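PDB 4HIZ: endosialidase from Enterobacteria phage phi92, which probably cleaves capsular polysialic acid as a trimeric phage enzyme, hydrolysing alpha-2,8 and alpha-2,9 linkages within the sialic acid polymer. Local coordinates for residues Thr86-Phe91 with Glu349-Tyr354; Asn111-Trp116 with Pro129-Pro134; Val144-Met149 with Ile162-Leu167; Cys288-His293 with Gly308-Asp313. One frame throughout, in Å; residues are numbered along the deposited sequence.

All four contacts lie within the catalytic beta-propeller and are largely buried. Contacts 2, 3 and 4 each join neighbouring antiparallel strands of a hairpin, whereas contact 1 ties a loop to a strand 258 residues further along the chain, almost entirely through polar and charged side chains. Contact 2 is the most aromatic and also faces a second subunit; contact 3 carries a glycan-pocket tyrosine on one face and a His-Glu-Arg cluster on the other; contact 4 ends in a polar turn where Asp-313 is exposed. The last two are linked directly, Glu-163 and Arg-165 of contact 3 bonding to Thr-292 and Thr-290 of contact 4, while contact 1 touches each of the other three.

Contact 1 (Thr86-Phe91 with Glu349-Tyr354); sequences TQDKTF and EPCIKY. With NA (sodium ion), chain B.
Asp-88 and Gln-87 of a loop in the catalytic beta-propeller reach to Lys-353 and Glu-349 on strand 347-355, the edge strand of a four-stranded blade far along the chain. The peptide bond between Gln-87 and Asp-88 is cis, and both side chains head for the strand. Asp-88 has the larger share: its CG stands opposite the backbone N (chi1 179°), and OD2 forms a salt bridge with Lys-353 NZ at 3.0 Å. The lysine meets it from the opposite direction, on the syn side of the carboxylate though somewhat out of its plane. Bends at chi2 and chi4 fold the lysine back, so that NZ also donates to its neighbour's carbonyl, Ile-352 O, at 2.8 Å. A water accepts a further bond from Lys-353 NZ at 2.9 Å and lies close to Asp-88 O. The SG of Cys-351 rests 3.6 Å from Asp-88 OD2, and the carboxylate is shared with Ser-294 at OD2 and Ser-476 at OD1, fixing it from several sides.

Gln-87 works differently. Its extended chain crosses that of Glu-349 at about a right angle, with amide and carboxylate planes 87° apart. NE2 donates to Glu-349 OE1 at 3.0 Å, keeping the acceptor in the amide plane but approaching from above the carboxylate. Arg-364 makes a salt bridge with the same oxygen. A second water donates to both Gln-87 OE1 and Glu-349 OE2, closing the pair. Further along, the backbone turns to metal binding: beside Val-477 O and a water, Thr-90 O coordinates the sodium ion at 2.7 Å.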
# COMPACT_ATOMS: atom_id res chain seq x y z
N THR A 86 -18.98 11.87 -8.01
CA THR A 86 -18.74 13.10 -7.24
C THR A 86 -19.91 14.09 -7.46
O THR A 86 -20.09 14.97 -6.62
CB THR A 86 -17.46 13.82 -7.64
OG1 THR A 86 -17.57 14.20 -9.02
CG2 THR A 86 -16.21 12.87 -7.45
N GLN A 87 -20.68 13.93 -8.54
CA GLN A 87 -21.78 14.91 -8.83
C GLN A 87 -22.68 15.09 -7.61
O GLN A 87 -23.03 14.10 -6.96
CB GLN A 87 -22.64 14.46 -10.04
CG GLN A 87 -23.31 13.14 -9.82
CD GLN A 87 -24.21 12.69 -11.00
OE1 GLN A 87 -24.39 11.50 -11.22
NE2 GLN A 87 -24.79 13.66 -11.73
N ASP A 88 -23.01 16.34 -7.25
CA ASP A 88 -22.20 17.53 -7.50
C ASP A 88 -21.88 18.06 -6.10
O ASP A 88 -22.63 18.89 -5.57
CB ASP A 88 -22.97 18.58 -8.33
CG ASP A 88 -22.14 19.83 -8.59
OD1 ASP A 88 -20.89 19.77 -8.43
OD2 ASP A 88 -22.73 20.89 -8.94
N LYS A 89 -20.80 17.54 -5.51
CA LYS A 89 -20.55 17.64 -4.07
C LYS A 89 -19.21 18.22 -3.71
O LYS A 89 -18.93 18.39 -2.51
CB LYS A 89 -20.60 16.22 -3.44
CG LYS A 89 -22.00 15.56 -3.55
CD LYS A 89 -22.02 14.21 -2.82
CE LYS A 89 -21.24 13.11 -3.66
NZ LYS A 89 -22.09 12.64 -4.88
N THR A 90 -18.33 18.46 -4.69
CA THR A 90 -16.98 18.91 -4.30
C THR A 90 -16.95 20.30 -3.65
O THR A 90 -17.83 21.13 -3.90
CB THR A 90 -15.98 18.89 -5.48
OG1 THR A 90 -16.36 19.85 -6.47
CG2 THR A 90 -15.85 17.48 -6.07
N PHE A 91 -15.94 20.54 -2.81
CA PHE A 91 -15.77 21.85 -2.21
C PHE A 91 -14.36 21.97 -1.66
O PHE A 91 -13.64 20.97 -1.51
CB PHE A 91 -16.86 22.08 -1.11
CG PHE A 91 -16.77 21.13 0.06
CD1 PHE A 91 -15.92 21.40 1.15
CD2 PHE A 91 -17.49 19.95 0.07
CE1 PHE A 91 -15.84 20.50 2.22
CE2 PHE A 91 -17.43 19.04 1.14
CZ PHE A 91 -16.59 19.31 2.23
N GLU A 349 -30.79 16.63 -13.14
CA GLU A 349 -29.50 16.88 -12.49
C GLU A 349 -28.91 18.25 -12.75
O GLU A 349 -27.82 18.38 -13.32
CB GLU A 349 -28.51 15.79 -12.91
CG GLU A 349 -28.90 14.46 -12.28
CD GLU A 349 -28.05 13.28 -12.75
OE1 GLU A 349 -27.13 13.47 -13.59
OE2 GLU A 349 -28.32 12.14 -12.30
N PRO A 350 -29.61 19.30 -12.30
CA PRO A 350 -29.07 20.65 -12.44
C PRO A 350 -27.80 20.86 -11.60
O PRO A 350 -27.77 20.45 -10.44
CB PRO A 350 -30.19 21.54 -11.90
CG PRO A 350 -30.94 20.63 -10.93
CD PRO A 350 -30.93 19.28 -11.63
N CYS A 351 -26.80 21.51 -12.19
CA CYS A 351 -25.67 21.99 -11.39
C CYS A 351 -25.99 23.45 -11.17
O CYS A 351 -26.34 24.18 -12.12
CB CYS A 351 -24.36 21.87 -12.16
SG CYS A 351 -23.80 20.14 -12.32
N ILE A 352 -25.87 23.90 -9.92
CA ILE A 352 -26.21 25.29 -9.62
C ILE A 352 -25.10 25.97 -8.84
O ILE A 352 -24.51 25.37 -7.94
CB ILE A 352 -27.53 25.41 -8.81
CG1 ILE A 352 -27.51 24.53 -7.55
CG2 ILE A 352 -28.71 25.02 -9.69
CD1 ILE A 352 -28.74 24.75 -6.63
N LYS A 353 -24.81 27.23 -9.19
CA LYS A 353 -23.79 28.00 -8.47
C LYS A 353 -24.21 29.47 -8.43
O LYS A 353 -24.60 30.03 -9.44
CB LYS A 353 -22.41 27.87 -9.12
CG LYS A 353 -21.80 26.45 -9.02
CD LYS A 353 -21.48 26.09 -7.56
CE LYS A 353 -21.10 24.59 -7.37
NZ LYS A 353 -22.27 23.68 -7.82
N TYR A 354 -24.08 30.06 -7.26
CA TYR A 354 -24.41 31.48 -7.07
C TYR A 354 -23.13 32.30 -7.01
O TYR A 354 -22.21 31.97 -6.24
CB TYR A 354 -25.19 31.61 -5.77
CG TYR A 354 -25.66 32.98 -5.40
CD1 TYR A 354 -26.85 33.49 -5.92
CD2 TYR A 354 -24.97 33.74 -4.47
CE1 TYR A 354 -27.32 34.76 -5.53
CE2 TYR A 354 -25.43 34.99 -4.09
CZ TYR A 354 -26.59 35.48 -4.63
OH TYR A 354 -27.05 36.74 -4.22
NA NA B . -18.14 22.85 -5.95
O HOH W 1 -26.04 10.09 -12.83
O HOH W 2 -22.23 21.67 -5.70
O HOH W 3 -18.78 25.29 -4.65

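Contact 2 (Asn111-Trp116 with Pro129-Pro134); sequences NLHVAW and PEWLTP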
# COMPACT_ATOMS: atom_id res chain seq x y z
N ASN A 111 -24.72 -2.09 -0.61
CA ASN A 111 -23.39 -2.02 0.07
C ASN A 111 -22.69 -0.68 -0.00
O ASN A 111 -21.47 -0.58 0.20
CB ASN A 111 -22.48 -3.11 -0.53
CG ASN A 111 -22.88 -4.50 -0.07
OD1 ASN A 111 -23.13 -4.72 1.11
ND2 ASN A 111 -23.00 -5.43 -1.00
N LEU A 112 -23.45 0.38 -0.26
CA LEU A 112 -22.84 1.67 -0.61
C LEU A 112 -22.61 2.59 0.61
O LEU A 112 -23.46 2.67 1.51
CB LEU A 112 -23.74 2.37 -1.64
CG LEU A 112 -23.34 3.74 -2.18
CD1 LEU A 112 -23.90 3.87 -3.60
CD2 LEU A 112 -23.90 4.88 -1.30
N HIS A 113 -21.47 3.29 0.64
CA HIS A 113 -21.24 4.40 1.58
C HIS A 113 -21.11 5.72 0.84
O HIS A 113 -20.45 5.79 -0.22
CB HIS A 113 -19.89 4.17 2.33
CG HIS A 113 -19.91 3.04 3.30
ND1 HIS A 113 -20.38 3.17 4.59
CD2 HIS A 113 -19.49 1.76 3.18
CE1 HIS A 113 -20.22 2.03 5.23
NE2 HIS A 113 -19.69 1.15 4.40
N VAL A 114 -21.68 6.80 1.40
CA VAL A 114 -21.27 8.14 0.97
C VAL A 114 -19.89 8.37 1.59
O VAL A 114 -19.68 8.02 2.74
CB VAL A 114 -22.28 9.19 1.47
CG1 VAL A 114 -21.85 10.59 1.02
CG2 VAL A 114 -23.69 8.84 0.90
N ALA A 115 -18.94 8.88 0.82
CA ALA A 115 -17.55 8.91 1.29
C ALA A 115 -16.87 10.15 0.77
O ALA A 115 -17.42 10.87 -0.04
CB ALA A 115 -16.84 7.66 0.69
N TRP A 116 -15.63 10.41 1.18
CA TRP A 116 -14.85 11.38 0.44
C TRP A 116 -13.39 10.98 0.44
O TRP A 116 -12.96 10.14 1.25
CB TRP A 116 -15.00 12.82 0.97
CG TRP A 116 -14.60 13.10 2.44
CD1 TRP A 116 -13.58 12.52 3.18
CD2 TRP A 116 -15.21 14.08 3.29
NE1 TRP A 116 -13.53 13.09 4.44
CE2 TRP A 116 -14.54 14.03 4.54
CE3 TRP A 116 -16.28 14.98 3.11
CZ2 TRP A 116 -14.90 14.86 5.60
CZ3 TRP A 116 -16.63 15.81 4.17
CH2 TRP A 116 -15.95 15.73 5.40
N PRO A 129 -10.18 6.70 1.13
CA PRO A 129 -11.59 7.06 1.33
C PRO A 129 -11.99 7.03 2.80
O PRO A 129 -11.56 6.15 3.56
CB PRO A 129 -12.36 5.93 0.60
CG PRO A 129 -11.39 5.37 -0.38
CD PRO A 129 -10.02 5.49 0.32
N GLU A 130 -12.82 8.00 3.19
CA GLU A 130 -13.45 7.99 4.52
C GLU A 130 -14.94 7.88 4.31
O GLU A 130 -15.52 8.65 3.55
CB GLU A 130 -13.14 9.28 5.30
CG GLU A 130 -13.88 9.33 6.63
CD GLU A 130 -13.63 10.59 7.44
OE1 GLU A 130 -12.85 11.49 7.01
OE2 GLU A 130 -14.23 10.65 8.53
N TRP A 131 -15.53 6.91 4.99
CA TRP A 131 -16.99 6.74 4.94
C TRP A 131 -17.63 7.80 5.83
O TRP A 131 -17.27 7.96 7.01
CB TRP A 131 -17.38 5.35 5.43
CG TRP A 131 -16.90 4.24 4.49
CD1 TRP A 131 -16.61 4.34 3.15
CD2 TRP A 131 -16.66 2.88 4.86
NE1 TRP A 131 -16.19 3.10 2.66
CE2 TRP A 131 -16.24 2.19 3.69
CE3 TRP A 131 -16.77 2.17 6.07
CZ2 TRP A 131 -15.89 0.84 3.71
CZ3 TRP A 131 -16.45 0.80 6.08
CH2 TRP A 131 -16.00 0.16 4.91
N LEU A 132 -18.60 8.51 5.25
CA LEU A 132 -19.30 9.58 5.97
C LEU A 132 -20.64 9.07 6.47
O LEU A 132 -21.09 9.49 7.53
CB LEU A 132 -19.56 10.75 5.02
CG LEU A 132 -18.24 11.37 4.52
CD1 LEU A 132 -18.57 12.31 3.34
CD2 LEU A 132 -17.45 12.09 5.64
N THR A 133 -21.30 8.21 5.69
CA THR A 133 -22.51 7.55 6.19
C THR A 133 -22.16 6.10 6.51
O THR A 133 -21.35 5.49 5.80
CB THR A 133 -23.67 7.57 5.15
OG1 THR A 133 -23.25 6.97 3.90
CG2 THR A 133 -24.05 9.00 4.82
N PRO A 134 -22.76 5.53 7.56
CA PRO A 134 -22.61 4.09 7.76
C PRO A 134 -23.57 3.38 6.81
O PRO A 134 -24.37 4.07 6.15
CB PRO A 134 -23.14 3.89 9.17
CG PRO A 134 -24.25 4.92 9.26
CD PRO A 134 -23.75 6.13 8.47
O HOH W 4 -24.27 4.52 3.49
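His-113 and Trp-131 both set CG beside the backbone N (chi1 -70° for the histidine), which lays the imidazole flat on the indole, while Trp-116 tucks CG between N and the carbonyl carbon (chi1 60°) and swings its ring over Leu-132 and toward Glu-130. The imidazole stacks face to face on the five-membered ring of Trp-131, centroids 3.6 Å apart and planes at 6°. At the imidazole edge, ND1 gives an almost straight bond to Thr-133 O at 2.8 Å, in the ring plane and in the carbonyl plane, which should hold the ring's rotation. On the opposite face, Leu-132 CD2 sits over the centre of the Trp-116 six-membered ring, 3.6 Å from its centroid, a CH-pi contact. Trp-116 NE1 donates to Glu-130 OE1 at 3.1 Å, a bent bond arriving from above the carboxylate; Trp-267 holds OE2.

Between the two groups runs the hairpin of strands 113-119 and 130-131, with Trp-116 and Glu-130 as its hydrogen-bonded pair. Past it, Thr-133 OG1 stands in for a backbone partner, accepting from Val-114 N at 3.0 Å and donating to a water that also bonds Leu-112 O and Pro-134 O. A second subunit brings His-578 against the His-113 ring. The chemistry implies that His-113 carries its ND1 proton, spent inside the hairpin, and that stacking and hydrogen bonding together fix a ring at the subunit interface.

Contact 3 (Val144-Met149 with Ile162-Leu167); sequences VNYHCM and IETRYL. With FRU (beta-D-fructofuranose), chain G; EDO (1,2-ethanediol), chain P.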
# COMPACT_ATOMS: atom_id res chain seq x y z
N VAL A 144 -33.32 -0.59 2.38
CA VAL A 144 -33.00 0.74 1.91
C VAL A 144 -31.54 1.06 2.27
O VAL A 144 -30.94 0.40 3.14
CB VAL A 144 -33.85 1.84 2.60
CG1 VAL A 144 -35.34 1.69 2.17
CG2 VAL A 144 -33.73 1.78 4.14
N ASN A 145 -30.98 2.05 1.61
CA ASN A 145 -29.63 2.52 2.01
C ASN A 145 -29.44 3.98 1.60
O ASN A 145 -30.25 4.54 0.84
CB ASN A 145 -28.53 1.61 1.41
CG ASN A 145 -27.17 1.82 2.08
OD1 ASN A 145 -27.07 2.23 3.24
ND2 ASN A 145 -26.12 1.53 1.34
N TYR A 146 -28.34 4.59 2.06
CA TYR A 146 -28.13 6.01 1.82
C TYR A 146 -27.58 6.33 0.42
O TYR A 146 -27.13 5.42 -0.30
CB TYR A 146 -27.19 6.53 2.88
CG TYR A 146 -27.74 6.54 4.29
CD1 TYR A 146 -28.93 7.23 4.61
CD2 TYR A 146 -27.05 5.89 5.31
CE1 TYR A 146 -29.39 7.28 5.92
CE2 TYR A 146 -27.50 5.93 6.64
CZ TYR A 146 -28.67 6.64 6.93
OH TYR A 146 -29.11 6.68 8.24
N HIS A 147 -27.62 7.61 0.05
CA HIS A 147 -27.21 8.08 -1.27
C HIS A 147 -27.09 9.61 -1.16
O HIS A 147 -27.80 10.24 -0.38
CB HIS A 147 -28.33 7.70 -2.26
CG HIS A 147 -28.09 8.08 -3.69
ND1 HIS A 147 -28.51 9.28 -4.23
CD2 HIS A 147 -27.57 7.37 -4.71
CE1 HIS A 147 -28.21 9.31 -5.52
NE2 HIS A 147 -27.64 8.15 -5.83
N CYS A 148 -26.19 10.22 -1.92
CA CYS A 148 -26.06 11.67 -1.85
C CYS A 148 -25.47 12.22 -3.12
O CYS A 148 -24.42 11.72 -3.59
CB CYS A 148 -25.16 12.05 -0.65
SG CYS A 148 -24.89 13.85 -0.44
N MET A 149 -26.09 13.26 -3.66
CA MET A 149 -25.52 14.06 -4.74
C MET A 149 -25.52 15.57 -4.43
O MET A 149 -25.21 16.38 -5.32
CB MET A 149 -26.22 13.78 -6.08
CG MET A 149 -25.93 12.35 -6.60
SD MET A 149 -26.81 12.10 -8.14
CE MET A 149 -26.12 10.49 -8.59
N ILE A 162 -28.82 13.81 2.59
CA ILE A 162 -28.60 12.38 2.64
C ILE A 162 -29.92 11.70 2.37
O ILE A 162 -30.89 11.83 3.13
CB ILE A 162 -28.03 11.94 3.99
CG1 ILE A 162 -26.67 12.60 4.23
CG2 ILE A 162 -27.94 10.42 4.04
CD1 ILE A 162 -25.58 12.30 3.13
N GLU A 163 -29.97 11.02 1.24
CA GLU A 163 -31.18 10.37 0.77
C GLU A 163 -31.24 8.93 1.25
O GLU A 163 -30.21 8.26 1.36
CB GLU A 163 -31.16 10.36 -0.76
CG GLU A 163 -31.30 11.77 -1.38
CD GLU A 163 -31.26 11.76 -2.88
OE1 GLU A 163 -30.79 10.74 -3.48
OE2 GLU A 163 -31.66 12.79 -3.48
N THR A 164 -32.46 8.44 1.47
CA THR A 164 -32.67 7.02 1.75
C THR A 164 -33.40 6.45 0.54
O THR A 164 -34.49 6.93 0.19
CB THR A 164 -33.53 6.83 3.02
OG1 THR A 164 -32.82 7.28 4.16
CG2 THR A 164 -33.88 5.36 3.23
N ARG A 165 -32.80 5.46 -0.13
CA ARG A 165 -33.37 4.93 -1.38
C ARG A 165 -33.57 3.42 -1.26
O ARG A 165 -32.83 2.73 -0.55
CB ARG A 165 -32.45 5.25 -2.58
CG ARG A 165 -32.06 6.78 -2.61
CD ARG A 165 -31.45 7.24 -3.96
NE ARG A 165 -32.45 7.19 -5.04
CZ ARG A 165 -32.98 8.27 -5.64
NH1 ARG A 165 -33.89 8.11 -6.60
NH2 ARG A 165 -32.56 9.50 -5.31
N TYR A 166 -34.55 2.90 -2.00
CA TYR A 166 -34.81 1.47 -1.97
C TYR A 166 -33.76 0.69 -2.75
O TYR A 166 -33.39 1.04 -3.87
CB TYR A 166 -36.22 1.21 -2.56
CG TYR A 166 -37.34 1.64 -1.64
CD1 TYR A 166 -37.66 0.87 -0.53
CD2 TYR A 166 -38.09 2.79 -1.89
CE1 TYR A 166 -38.68 1.23 0.33
CE2 TYR A 166 -39.14 3.16 -1.04
CZ TYR A 166 -39.41 2.37 0.07
OH TYR A 166 -40.42 2.68 0.94
N LEU A 167 -33.33 -0.42 -2.17
CA LEU A 167 -32.42 -1.32 -2.88
C LEU A 167 -33.06 -1.89 -4.16
O LEU A 167 -32.36 -2.11 -5.16
CB LEU A 167 -32.00 -2.45 -1.95
CG LEU A 167 -31.09 -2.02 -0.79
CD1 LEU A 167 -31.07 -3.06 0.32
CD2 LEU A 167 -29.69 -1.83 -1.32
C1 FRU G . -34.19 5.81 10.98
C2 FRU G . -33.25 6.91 10.84
C3 FRU G . -32.88 7.51 9.59
C4 FRU G . -31.76 8.41 9.94
C5 FRU G . -31.14 7.68 11.09
C6 FRU G . -30.22 8.50 11.98
O1 FRU G . -33.35 4.71 10.68
O2 FRU G . -34.19 8.00 11.22
O3 FRU G . -33.94 8.07 8.77
O4 FRU G . -30.85 8.56 8.80
O5 FRU G . -32.23 7.13 11.86
O6 FRU G . -30.98 9.39 12.74
C1 EDO P . -26.03 6.61 -8.25
O1 EDO P . -27.36 7.12 -8.38
C2 EDO P . -26.13 5.10 -8.14
O2 EDO P . -26.99 4.70 -9.21
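The His-147 ring has Arg-165 CD over one face, 3.7 Å from its centroid in a CH-pi contact, with Glu-163 OE1 and an ethanediol at its edges. The Tyr-146 ring, on the sheet's other side, meets the carbonyl oxygen of Glu-163 in plane at its edge, and Ile-162 CG2 obliquely nears its CD1 at 3.4 Å. Tyr-146 OH lies 2.6 Å from O4 of a bound fructose, a possible hydrogen bond whose proton has another acceptor within reach; Glu-176 and Asp-138 also bond this sugar in its glycan pocket.

His-147 sends CG opposite its backbone N (chi1 -179°), which brings its ring alongside Glu-163, ring and carboxylate planes 10° apart. ND1 donates to Glu-163 OE1 at 2.8 Å on the anti side, yet the bond is bent. Arg-165 NH2 reaches that oxygen from the opposite face, also at 2.8 Å, as a salt bridge lying in the guanidinium plane. Underneath, the antiparallel strands of the hairpin 144-154 and 157-166 are tied by reciprocal bonds between Asn-145 and Arg-165, N to O at 2.9 Å each way.

Other partners help hold the cluster: Thr-292 OG1 bonds to Glu-163 OE2, while Met-170 O and Thr-290 O receive Arg-165 NE and NH1. Two donors gripping one carboxylate oxygen from its two faces leave Glu-163 little freedom, and the geometry is consistent with a proton on ND1.

Contact 4 (Cys288-His293 with Gly308-Asp313); sequences CVTETH and GYHNGD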
# COMPACT_ATOMS: atom_id res chain seq x y z
N CYS A 288 -43.08 14.65 -6.66
CA CYS A 288 -42.02 13.64 -6.91
C CYS A 288 -40.62 14.27 -6.97
O CYS A 288 -40.40 15.28 -7.65
CB CYS A 288 -42.30 12.86 -8.24
SG CYS A 288 -41.18 11.45 -8.49
N VAL A 289 -39.68 13.67 -6.25
CA VAL A 289 -38.26 14.02 -6.44
C VAL A 289 -37.51 12.76 -6.85
O VAL A 289 -37.58 11.73 -6.18
CB VAL A 289 -37.64 14.63 -5.16
CG1 VAL A 289 -36.08 14.91 -5.34
CG2 VAL A 289 -38.35 15.94 -4.81
N THR A 290 -36.83 12.86 -7.97
CA THR A 290 -36.03 11.72 -8.45
C THR A 290 -34.67 11.79 -7.76
O THR A 290 -34.19 10.80 -7.21
CB THR A 290 -35.87 11.79 -9.96
OG1 THR A 290 -37.16 11.66 -10.56
CG2 THR A 290 -35.02 10.64 -10.49
N GLU A 291 -34.05 12.97 -7.82
CA GLU A 291 -32.74 13.18 -7.20
C GLU A 291 -32.62 14.59 -6.71
O GLU A 291 -33.09 15.51 -7.37
CB GLU A 291 -31.56 12.95 -8.19
CG GLU A 291 -31.33 11.50 -8.58
CD GLU A 291 -30.33 11.33 -9.72
OE1 GLU A 291 -30.12 12.29 -10.48
OE2 GLU A 291 -29.73 10.25 -9.86
N THR A 292 -31.98 14.75 -5.55
CA THR A 292 -31.39 16.04 -5.15
C THR A 292 -29.92 16.03 -5.57
O THR A 292 -29.24 14.98 -5.51
CB THR A 292 -31.52 16.30 -3.63
OG1 THR A 292 -30.91 15.25 -2.87
CG2 THR A 292 -33.02 16.39 -3.20
N HIS A 293 -29.44 17.19 -6.00
CA HIS A 293 -28.19 17.22 -6.78
C HIS A 293 -27.66 18.64 -6.82
O HIS A 293 -28.40 19.56 -7.20
CB HIS A 293 -28.48 16.70 -8.20
CG HIS A 293 -27.30 16.73 -9.14
ND1 HIS A 293 -26.99 17.84 -9.90
CD2 HIS A 293 -26.39 15.78 -9.49
CE1 HIS A 293 -25.95 17.57 -10.68
NE2 HIS A 293 -25.58 16.32 -10.45
N GLY A 308 -30.11 21.54 -5.86
CA GLY A 308 -30.80 21.26 -7.11
C GLY A 308 -31.68 20.02 -6.98
O GLY A 308 -31.46 19.14 -6.13
N TYR A 309 -32.70 19.93 -7.83
CA TYR A 309 -33.49 18.69 -7.85
C TYR A 309 -34.22 18.54 -9.17
O TYR A 309 -34.37 19.51 -9.94
CB TYR A 309 -34.55 18.66 -6.71
CG TYR A 309 -35.85 19.41 -7.06
CD1 TYR A 309 -35.91 20.80 -6.95
CD2 TYR A 309 -36.96 18.72 -7.50
CE1 TYR A 309 -37.08 21.50 -7.24
CE2 TYR A 309 -38.14 19.41 -7.82
CZ TYR A 309 -38.18 20.79 -7.69
OH TYR A 309 -39.34 21.49 -8.02
N HIS A 310 -34.65 17.32 -9.45
CA HIS A 310 -35.59 17.14 -10.56
C HIS A 310 -36.49 15.95 -10.29
O HIS A 310 -36.20 15.06 -9.46
CB HIS A 310 -34.81 16.95 -11.89
CG HIS A 310 -34.28 15.56 -12.11
ND1 HIS A 310 -33.14 15.09 -11.51
CD2 HIS A 310 -34.75 14.55 -12.89
CE1 HIS A 310 -32.91 13.84 -11.91
NE2 HIS A 310 -33.88 13.48 -12.73
N ASN A 311 -37.62 15.97 -11.01
CA ASN A 311 -38.48 14.82 -11.14
C ASN A 311 -38.33 14.36 -12.57
O ASN A 311 -38.70 15.10 -13.51
CB ASN A 311 -39.94 15.24 -10.86
CG ASN A 311 -40.94 14.35 -11.60
OD1 ASN A 311 -40.72 13.14 -11.75
ND2 ASN A 311 -42.06 14.95 -12.08
N GLY A 312 -37.77 13.16 -12.77
CA GLY A 312 -37.68 12.56 -14.09
C GLY A 312 -38.47 11.27 -14.21
O GLY A 312 -38.29 10.51 -15.17
N ASP A 313 -39.36 11.03 -13.24
CA ASP A 313 -40.10 9.77 -13.12
C ASP A 313 -41.53 9.90 -13.62
O ASP A 313 -42.09 8.96 -14.22
CB ASP A 313 -40.15 9.28 -11.66
CG ASP A 313 -38.84 8.60 -11.22
OD1 ASP A 313 -38.60 7.45 -11.65
OD2 ASP A 313 -38.05 9.19 -10.44
O HOH W 5 -31.41 16.42 -9.67
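Thr-290 and Glu-291 both face His-310, one over its ring and the other at its rim. The threonine chain crosses obliquely, setting CB over one imidazole face, 4.1 Å from the ring centroid and offset toward the rim. Glu-291 runs alongside His-310 in the same direction; its carboxylate stands nearly perpendicular to the ring (88°), and OE1 approaches CE1 in the ring plane at 3.5 Å. A water, also in plane, joins His-310 ND1 to Glu-291 O. Two residues opposite one make a classic beta bulge: Thr-290 N donates to His-310 O at 2.7 Å, whereas Glu-291 N reaches the same oxygen only weakly.

At the end of the hairpin Thr-290 turns its hydroxyl beside its backbone N (chi1 -64°), where OG1 accepts from Gly-312 N at 2.7 Å and donates to Asp-313 OD2 at 2.6 Å. The aspartate oxygen is met on its anti side, 35° out of plane. Asn-311 closes an Asx turn, its OD1 accepting from Asp-313 N at 2.9 Å, so the chain after the strand is held by side chains. On the other face of the sheet the Val-289 and Tyr-309 side chains cross at about a right angle, CG2 4.1 Å from CD2.

Strands 291-297 and 304-311 belong to a four-stranded antiparallel blade completed by 318-324 and 335-338, the last packing on Val-289 and Tyr-309. Strand 291-297 forms its edge and lies between two other blades: Glu-291 and Thr-292 touch strand 157-166, while His-293, joined by His-310 of strand 304-311, packs against strand 347-355.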